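Local coordinates for protein acyl-CoA dehydrogenase (Geobacillus kaustophilus, PDB 2PG0) that binds FAD and, as a member of the acyl-CoA dehydrogenase family, probably introduces an alpha-beta double bond into thioester-bound acyl chains, at residues V262-S265 with L266-Y270; E234-G237 with F238-L241. One frame throughout, in Å; residues are numbered along the deposited sequence.

Contact 1: residues V262-S265 with L266-Y270; sequences VMFS and LTKQY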
# COMPACT_ATOMS: atom_id res chain seq x y z
N VAL A 262 -21.30 -6.46 -0.59
CA VAL A 262 -21.67 -7.78 -1.13
C VAL A 262 -20.48 -8.72 -1.17
O VAL A 262 -20.57 -9.87 -0.73
CB VAL A 262 -22.30 -7.66 -2.56
CG1 VAL A 262 -22.46 -9.05 -3.21
CG2 VAL A 262 -23.66 -6.95 -2.49
N MET A 263 -19.36 -8.24 -1.70
CA MET A 263 -18.16 -9.07 -1.82
C MET A 263 -17.59 -9.49 -0.46
O MET A 263 -17.12 -10.62 -0.29
CB MET A 263 -17.10 -8.37 -2.69
CG MET A 263 -17.43 -8.44 -4.19
SD MET A 263 -16.16 -7.75 -5.31
CE MET A 263 -16.34 -6.00 -4.94
N PHE A 264 -17.67 -8.59 0.52
CA PHE A 264 -17.25 -8.90 1.89
C PHE A 264 -18.10 -10.03 2.47
O PHE A 264 -17.58 -10.98 3.04
CB PHE A 264 -17.32 -7.65 2.77
CG PHE A 264 -16.99 -7.91 4.21
CD1 PHE A 264 -15.67 -7.95 4.64
CD2 PHE A 264 -18.01 -8.13 5.14
CE1 PHE A 264 -15.36 -8.20 5.97
CE2 PHE A 264 -17.71 -8.39 6.49
CZ PHE A 264 -16.38 -8.42 6.90
N SER A 265 -19.42 -9.92 2.29
CA SER A 265 -20.35 -10.93 2.79
C SER A 265 -20.07 -12.30 2.17
O SER A 265 -20.05 -13.31 2.87
CB SER A 265 -21.80 -10.51 2.55
OG SER A 265 -22.68 -11.50 3.07
N LEU A 266 -19.84 -12.32 0.86
CA LEU A 266 -19.44 -13.55 0.16
C LEU A 266 -18.19 -14.19 0.77
O LEU A 266 -18.15 -15.41 0.98
CB LEU A 266 -19.19 -13.27 -1.32
CG LEU A 266 -20.42 -13.07 -2.20
CD1 LEU A 266 -19.94 -12.63 -3.57
CD2 LEU A 266 -21.23 -14.35 -2.28
N THR A 267 -17.18 -13.37 1.04
CA THR A 267 -15.89 -13.86 1.51
C THR A 267 -16.00 -14.37 2.95
O THR A 267 -15.49 -15.44 3.28
CB THR A 267 -14.81 -12.76 1.44
OG1 THR A 267 -14.76 -12.25 0.11
CG2 THR A 267 -13.44 -13.30 1.82
N LYS A 268 -16.68 -13.59 3.79
CA LYS A 268 -16.84 -13.96 5.19
C LYS A 268 -17.54 -15.31 5.30
O LYS A 268 -17.09 -16.20 6.04
CB LYS A 268 -17.61 -12.89 5.95
CG LYS A 268 -17.75 -13.17 7.45
CD LYS A 268 -18.23 -11.93 8.20
CE LYS A 268 -19.67 -11.57 7.85
NZ LYS A 268 -20.04 -10.18 8.28
N GLN A 269 -18.64 -15.45 4.56
CA GLN A 269 -19.40 -16.70 4.56
C GLN A 269 -18.57 -17.86 4.04
O GLN A 269 -18.61 -18.96 4.61
CB GLN A 269 -20.72 -16.55 3.80
CG GLN A 269 -21.76 -15.70 4.57
CD GLN A 269 -21.82 -16.03 6.07
OE1 GLN A 269 -22.07 -17.18 6.46
NE2 GLN A 269 -21.61 -15.02 6.91
N TYR A 270 -17.79 -17.63 2.99
CA TYR A 270 -16.95 -18.70 2.45
C TYR A 270 -15.90 -19.21 3.44
O TYR A 270 -15.80 -20.41 3.67
CB TYR A 270 -16.27 -18.29 1.13
CG TYR A 270 -15.52 -19.45 0.52
CD1 TYR A 270 -16.21 -20.45 -0.18
CD2 TYR A 270 -14.13 -19.58 0.68
CE1 TYR A 270 -15.54 -21.53 -0.73
CE2 TYR A 270 -13.45 -20.68 0.13
CZ TYR A 270 -14.17 -21.65 -0.57
OH TYR A 270 -13.53 -22.74 -1.12
O HOH W 1 -21.79 -12.55 5.49
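Thr267 holds the carbonyl oxygen of Met263 twice, one helical turn back. Its backbone N gives the regular helix bond at 3.1 Å to Met263 O, and its hydroxyl OG1 donates a second one at 2.9 Å to the same atom. The two donors come from opposite faces of the carbonyl plane. OG1 is placed for this by chi1 of -55°, which sets it beside Thr267 N and anti to the threonine's own carbonyl carbon. With an alanine in place of Thr267, Met263 O is likely to keep one donor instead of two, and the packing on Ala340 and Leu343 would probably be thinned.

On another side of the helix, Lys268 crosses the ring of Phe264. Its NZ lies at the ring edge, near the plane, 3.4 Å from Phe264 CE2. This is not the over-the-face geometry of a cation-pi pair. The extended start of the lysine chain carries CD past Phe264 CE2 and CZ, and the bend at chi3 (68°) then turns CE and NZ in toward CE2. In the backbone, Lys268 N bonds to Phe264 O at 2.9 Å.

The exposed side carries a water bridge. Water 1 lies 2.8 Å from Ser265 OG and accepts from Gln269 NE2 at 2.9 Å. It links two polar ends that do not meet directly. Val262 and Leu266 meet more loosely, with CG1 of Val262 4.4 Å from CD1 of Leu266.

Outside the segments, Met263 and Thr267 face helix 319-343. Phe264 packs on helix 285-313 and on Leu383 of the second subunit, while Lys268 packs on Leu385 of that subunit. The i to i+4 pairs thus divide this helix by chemistry: a hydroxyl absorbed by the backbone on a buried face, an aromatic-lysine pair at a subunit interface, and water-linked polar groups toward solvent.

Contact 2: residues E234-G237 with F238-L241; sequences EGKG and FYYL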
# COMPACT_ATOMS: atom_id res chain seq x y z
N GLU A 234 -28.18 26.63 -26.66
CA GLU A 234 -26.99 26.37 -27.46
C GLU A 234 -25.74 26.91 -26.77
O GLU A 234 -25.75 28.02 -26.25
CB GLU A 234 -27.12 27.00 -28.85
CG GLU A 234 -27.87 26.16 -29.87
CD GLU A 234 -27.61 26.60 -31.31
OE1 GLU A 234 -27.37 27.81 -31.53
OE2 GLU A 234 -27.65 25.75 -32.21
N GLY A 235 -24.67 26.12 -26.76
CA GLY A 235 -23.41 26.54 -26.16
C GLY A 235 -23.34 26.51 -24.64
O GLY A 235 -22.34 26.93 -24.05
N LYS A 236 -24.40 26.01 -24.00
CA LYS A 236 -24.42 25.86 -22.54
C LYS A 236 -24.34 24.40 -22.11
O LYS A 236 -24.41 24.09 -20.92
CB LYS A 236 -25.65 26.52 -21.91
CG LYS A 236 -25.87 28.00 -22.28
CD LYS A 236 -24.79 28.90 -21.71
CE LYS A 236 -25.05 30.36 -22.08
NZ LYS A 236 -23.90 31.23 -21.65
N GLY A 237 -24.19 23.51 -23.09
CA GLY A 237 -24.17 22.06 -22.85
C GLY A 237 -23.16 21.61 -21.81
O GLY A 237 -23.45 20.74 -20.99
N PHE A 238 -21.97 22.22 -21.84
CA PHE A 238 -20.89 21.87 -20.90
C PHE A 238 -21.30 22.17 -19.46
O PHE A 238 -20.96 21.41 -18.54
CB PHE A 238 -19.60 22.62 -21.25
CG PHE A 238 -18.35 21.99 -20.68
CD1 PHE A 238 -17.81 20.83 -21.25
CD2 PHE A 238 -17.70 22.57 -19.59
CE1 PHE A 238 -16.64 20.26 -20.73
CE2 PHE A 238 -16.54 22.01 -19.06
CZ PHE A 238 -16.01 20.85 -19.63
N TYR A 239 -22.02 23.27 -19.27
CA TYR A 239 -22.50 23.69 -17.95
C TYR A 239 -23.53 22.72 -17.37
O TYR A 239 -23.48 22.42 -16.18
CB TYR A 239 -23.05 25.12 -17.98
CG TYR A 239 -22.02 26.13 -18.44
CD1 TYR A 239 -20.96 26.49 -17.62
CD2 TYR A 239 -22.10 26.69 -19.72
CE1 TYR A 239 -19.99 27.40 -18.05
CE2 TYR A 239 -21.14 27.61 -20.15
CZ TYR A 239 -20.09 27.96 -19.31
OH TYR A 239 -19.14 28.86 -19.73
N TYR A 240 -24.45 22.24 -18.21
CA TYR A 240 -25.42 21.24 -17.78
C TYR A 240 -24.72 19.96 -17.33
O TYR A 240 -25.07 19.39 -16.29
CB TYR A 240 -26.42 20.92 -18.90
CG TYR A 240 -27.14 22.13 -19.47
CD1 TYR A 240 -27.60 23.16 -18.65
CD2 TYR A 240 -27.37 22.23 -20.84
CE1 TYR A 240 -28.25 24.26 -19.18
CE2 TYR A 240 -28.02 23.33 -21.38
CZ TYR A 240 -28.46 24.34 -20.55
OH TYR A 240 -29.11 25.43 -21.08
N LEU A 241 -23.75 19.52 -18.12
CA LEU A 241 -22.96 18.32 -17.81
C LEU A 241 -22.23 18.44 -16.48
O LEU A 241 -22.33 17.54 -15.64
CB LEU A 241 -21.99 18.00 -18.95
CG LEU A 241 -22.58 17.64 -20.32
CD1 LEU A 241 -21.49 17.59 -21.38
CD2 LEU A 241 -23.36 16.32 -20.29
O HOH W 2 -21.16 24.73 -22.89
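Lys236 O lies over one face of the Tyr240 ring, 3.5 Å above its plane and offset toward the rim. The same oxygen accepts from Tyr240 N at 3.3 Å and, weakly, from Tyr239 N. Tyr240 CG stands beside its own backbone N (chi1 -54°), which swings the ring back over the Lys236 carbonyl. The ring's far end reaches Lys236 CB, and its OH bonds to Glu233 N. Gly237 and Leu241, both buried, complete the tight part. Leu241 N bonds to Gly237 O at 3.1 Å, and Leu241 CG lies 3.3 Å from that oxygen. The leucine side chain also packs on Leu189 and Met129.

Water 2 spans the turn, donating to Gly235 O and accepting from Phe238 N, each at 2.8 Å. Gly235 has a positive phi of 77°, a backbone shape that favours glycine. The solvent side is looser and belongs to the exposed Lys236 and Tyr239. Lys236 bends at chi2, and its CD passes Tyr239 CD2 at 4.0 Å. The Tyr239 ring turns its edge to Lys236 CA.

Together these bonds start helix 237-273. Water occupies one first-turn N-H, and the Lys236 carbonyl takes up others, so the loop backbone passes into the helix with these polar groups paired.

Contacts 1 and 2 sit on one long helix, 237-273. Contact 2 forms its first turn, and contact 1 lies toward its other end. Their centres are 43 Å apart, on opposite sides of the chain's centre, and their nearest atoms are about 27 Å apart, so they do not touch. Each borders FAD-site residues. In contact 2 Leu241 packs on Met129, a FAD-binding residue, and its side chain is about 8 Å from a bound FAD. In contact 1 Thr267 touches Leu343, which lines a FAD pocket, and its side chain is about 9 Å from a bound FAD. The two contacts need not border the same FAD molecule.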